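Local coordinates for signal recognition particle 54 kDa protein (Aeropyrum pernix, PDB 7EPK) that serves as the 54 kDa subunit of the signal recognition particle, joining a GTPase domain of P-loop type, with GDP bound here, to a helical signal peptide binding domain, at residues G366-K369 against M370-W373; R372-A375 against I376-M380. All blocks are in the same frame, centred on the assembly; numbering follows the deposited sequence.

Contacts 1 and 2 follow each other along a single helix, residues 367-379, in the signal peptide binding domain. Contact 1 takes in the amino-terminal turns and contact 2 the carboxy-terminal ones; their centres lie about 10 Å apart, and they share Arg-372 and Trp-373. The two centres sit about 32 and 34 Å from the centre of this elongated chain, in a different domain from the one that carries GDP. Helix 326-337 and helix 409-423 receive side chains from both contacts, and helix 382-386 meets the later one. Together the two contacts trace how this helix passes from a beginning rich in charge and about half exposed to an end richer in buried isoleucine.

Contact 1: G366-K369 against M370-W373; sequences GEEK and MKRW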
# COMPACT_ATOMS: atom_id res chain seq x y z
N GLY A 366 15.57 -11.78 28.39
CA GLY A 366 15.82 -12.21 27.00
C GLY A 366 14.64 -11.90 26.10
O GLY A 366 13.68 -11.30 26.58
N GLU A 367 14.67 -12.29 24.83
CA GLU A 367 13.45 -12.27 23.99
C GLU A 367 12.57 -13.43 24.46
O GLU A 367 11.41 -13.19 24.83
CB GLU A 367 13.77 -12.36 22.49
CG GLU A 367 12.92 -11.43 21.63
CD GLU A 367 11.48 -11.86 21.39
OE1 GLU A 367 11.26 -13.05 21.23
OE2 GLU A 367 10.60 -10.98 21.33
N GLU A 368 13.14 -14.63 24.48
CA GLU A 368 12.39 -15.88 24.77
C GLU A 368 11.73 -15.77 26.14
O GLU A 368 10.56 -16.20 26.23
CB GLU A 368 13.29 -17.12 24.68
CG GLU A 368 13.22 -17.84 23.33
CD GLU A 368 11.83 -18.06 22.77
OE1 GLU A 368 10.88 -18.36 23.56
OE2 GLU A 368 11.68 -17.90 21.53
N LYS A 369 12.42 -15.22 27.15
CA LYS A 369 11.92 -15.17 28.55
C LYS A 369 10.67 -14.27 28.63
O LYS A 369 9.71 -14.64 29.35
CB LYS A 369 13.00 -14.70 29.53
CG LYS A 369 12.57 -14.69 30.99
CD LYS A 369 13.71 -14.81 32.00
CE LYS A 369 13.99 -16.23 32.47
NZ LYS A 369 15.07 -16.88 31.69
N MET A 370 10.69 -13.17 27.88
CA MET A 370 9.51 -12.28 27.71
C MET A 370 8.41 -13.02 26.94
O MET A 370 7.26 -12.95 27.39
CB MET A 370 9.89 -10.99 26.98
CG MET A 370 10.87 -10.12 27.78
SD MET A 370 11.12 -8.47 27.09
CE MET A 370 12.87 -8.18 27.33
N LYS A 371 8.76 -13.74 25.87
CA LYS A 371 7.78 -14.45 24.99
C LYS A 371 7.08 -15.56 25.77
O LYS A 371 5.89 -15.82 25.50
CB LYS A 371 8.45 -15.01 23.73
CG LYS A 371 7.52 -15.56 22.65
CD LYS A 371 7.57 -17.07 22.50
CE LYS A 371 6.89 -17.60 21.25
NZ LYS A 371 7.66 -17.31 20.02
N ARG A 372 7.79 -16.20 26.70
CA ARG A 372 7.25 -17.32 27.52
C ARG A 372 6.32 -16.70 28.56
O ARG A 372 5.20 -17.22 28.76
CB ARG A 372 8.36 -18.13 28.21
CG ARG A 372 9.14 -19.11 27.33
CD ARG A 372 9.95 -20.10 28.16
NE ARG A 372 10.83 -19.49 29.16
CZ ARG A 372 12.07 -19.07 28.94
NH1 ARG A 372 12.62 -19.18 27.74
NH2 ARG A 372 12.76 -18.51 29.92
N TRP A 373 6.78 -15.63 29.20
CA TRP A 373 6.02 -14.89 30.24
C TRP A 373 4.71 -14.39 29.66
O TRP A 373 3.69 -14.46 30.37
CB TRP A 373 6.88 -13.77 30.81
CG TRP A 373 7.88 -14.29 31.80
CD1 TRP A 373 8.20 -15.60 32.02
CD2 TRP A 373 8.70 -13.51 32.68
NE1 TRP A 373 9.15 -15.69 32.99
CE2 TRP A 373 9.49 -14.43 33.41
CE3 TRP A 373 8.86 -12.14 32.93
CZ2 TRP A 373 10.41 -14.01 34.38
CZ3 TRP A 373 9.77 -11.73 33.89
CH2 TRP A 373 10.53 -12.65 34.61
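Lys-369 and Trp-373 come to lie side by side because the lysine holds CG anti to its own backbone N (chi1 -178°), while the tryptophan tucks CG beside its backbone N. CG and CD of the lysine lie along the indole; bends at chi3 and chi4 then carry the ammonium away from it, toward Arg-372. The lysine CG sits 4.2 Å from the centroid of the five-membered ring of Trp-373. That methylene is 23° off the ring normal, a CH-pi contact over the face. Lysine suits the place because its aliphatic part can cover an aromatic ring while the ammonium turns elsewhere. The carbonyl O of Lys-369 also lies over the indole and accepts a hydrogen bond from the backbone N of Trp-373 at 3.1 Å. The tryptophan also packs on Leu-413 of helix 409-423, and its ring meets that of Tyr-416 with the planes at about 55°. CG of Met-370 lies 3.3 Å from O of Gly-366, and the buried, apolar side chain also packs on Leu-333 and Met-336 of helix 326-337.

Arg-372 crosses Lys-369, with one guanidinium face over the lysine CA. NZ of Lys-369 comes in at the guanidinium edge, 3.3 Å from NH2 of Arg-372, and both are donors. Glu-368 and Lys-371 run alongside each other, OE1 of Glu-368 lying 3.7 Å from CD of Lys-371. OE2 of Glu-368 and NZ of Lys-371 stay 4.3 Å apart, beyond a salt bridge. Glu-367 has its carboxylate bound instead to Arg-337. Two acidic residues in the first turn suit a helix start, where their negative charge would probably interact favourably with the helix dipole. The like charges of Lys-369 and Arg-372 probably cost some energy, which the weak, long ion pair of Arg-372 with Asp-409 may partly offset.

Contact 2: R372-A375 against I376-M380; sequences RWMA and IIESM
Glu-378 leans back over Met-374, one turn earlier, and its side chain follows the carbonyl of that residue almost to the tip. CB lies 3.5 Å from the O atoms of both Met-374 and Ala-375. CG, placed beside the backbone N by a chi1 of -69°, comes to 3.2 Å from Met-374 O. The chain is extended from there, and CD and then OE1 draw gradually away from the same carbonyl, OE1 reaching 3.8 Å from Met-374 O. OE1 finds its polar partner outside the helix, in a hydrogen bond with the hydroxyl of Tyr-330; a chain of this length lets the carboxylate reach that residue on helix 326-337.

Ile-377 places CG1 and CD1 beside the carbonyl O of Trp-373, and the side chain also touches Leu-385 and Leu-413. CG1 of Ile-376 comes to 3.1 Å from O of Arg-372, and the side chain packs on Val-410 and Leu-413. Ser-379, small and polar, bends OG back to Ala-375 O at 3.3 Å, a weak bond; its backbone N bonds the same carbonyl only weakly, and is held better by O of Ile-376 at 3.0 Å, three residues back. Regular bonds from residue i+4 to residue i hold the turns before it, as from Ile-376 N to Arg-372 O. The pattern is that of an amphipathic alpha-helix nearing its carboxy-terminal end within the all-helical signal peptide binding domain.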
# COMPACT_ATOMS: atom_id res chain seq x y z
N ARG A 372 7.79 -16.20 26.70
CA ARG A 372 7.25 -17.32 27.52
C ARG A 372 6.32 -16.70 28.56
O ARG A 372 5.20 -17.22 28.76
CB ARG A 372 8.36 -18.13 28.21
CG ARG A 372 9.14 -19.11 27.33
CD ARG A 372 9.95 -20.10 28.16
NE ARG A 372 10.83 -19.49 29.16
CZ ARG A 372 12.07 -19.07 28.94
NH1 ARG A 372 12.62 -19.18 27.74
NH2 ARG A 372 12.76 -18.51 29.92
N TRP A 373 6.78 -15.63 29.20
CA TRP A 373 6.02 -14.89 30.24
C TRP A 373 4.71 -14.39 29.66
O TRP A 373 3.69 -14.46 30.37
CB TRP A 373 6.88 -13.77 30.81
CG TRP A 373 7.88 -14.29 31.80
CD1 TRP A 373 8.20 -15.60 32.02
CD2 TRP A 373 8.70 -13.51 32.68
NE1 TRP A 373 9.15 -15.69 32.99
CE2 TRP A 373 9.49 -14.43 33.41
CE3 TRP A 373 8.86 -12.14 32.93
CZ2 TRP A 373 10.41 -14.01 34.38
CZ3 TRP A 373 9.77 -11.73 33.89
CH2 TRP A 373 10.53 -12.65 34.61
N MET A 374 4.71 -13.92 28.40
CA MET A 374 3.50 -13.41 27.73
C MET A 374 2.52 -14.58 27.50
O MET A 374 1.34 -14.43 27.85
CB MET A 374 3.82 -12.64 26.44
CG MET A 374 4.20 -11.16 26.72
SD MET A 374 4.76 -10.15 25.30
CE MET A 374 3.43 -10.50 24.15
N ALA A 375 3.01 -15.74 27.05
CA ALA A 375 2.19 -16.96 26.83
C ALA A 375 1.52 -17.38 28.14
O ALA A 375 0.32 -17.71 28.12
CB ALA A 375 3.06 -18.08 26.30
N ILE A 376 2.32 -17.37 29.22
CA ILE A 376 1.90 -17.66 30.63
C ILE A 376 0.69 -16.79 30.98
O ILE A 376 -0.32 -17.36 31.36
CB ILE A 376 3.07 -17.40 31.61
CG1 ILE A 376 4.22 -18.40 31.46
CG2 ILE A 376 2.55 -17.34 33.04
CD1 ILE A 376 4.04 -19.68 32.23
N ILE A 377 0.84 -15.47 30.88
CA ILE A 377 -0.20 -14.47 31.27
C ILE A 377 -1.45 -14.75 30.43
O ILE A 377 -2.57 -14.75 30.98
CB ILE A 377 0.31 -13.02 31.09
CG1 ILE A 377 1.50 -12.71 32.00
CG2 ILE A 377 -0.80 -12.02 31.34
CD1 ILE A 377 2.21 -11.45 31.63
N GLU A 378 -1.28 -15.03 29.15
CA GLU A 378 -2.42 -15.27 28.23
C GLU A 378 -3.23 -16.49 28.70
O GLU A 378 -4.42 -16.55 28.34
CB GLU A 378 -1.91 -15.39 26.80
CG GLU A 378 -1.39 -14.09 26.22
CD GLU A 378 -0.68 -14.25 24.89
OE1 GLU A 378 0.02 -13.31 24.47
OE2 GLU A 378 -0.83 -15.31 24.29
N SER A 379 -2.64 -17.42 29.46
CA SER A 379 -3.28 -18.70 29.90
C SER A 379 -3.89 -18.55 31.31
O SER A 379 -4.76 -19.36 31.66
CB SER A 379 -2.31 -19.88 29.83
OG SER A 379 -1.89 -20.13 28.49
N MET A 380 -3.50 -17.53 32.08
CA MET A 380 -4.14 -17.19 33.38
C MET A 380 -5.60 -16.79 33.14
O MET A 380 -5.85 -16.07 32.18
CB MET A 380 -3.41 -16.01 34.02
CG MET A 380 -1.95 -16.25 34.26
SD MET A 380 -1.31 -14.91 35.26
CE MET A 380 0.32 -15.50 35.71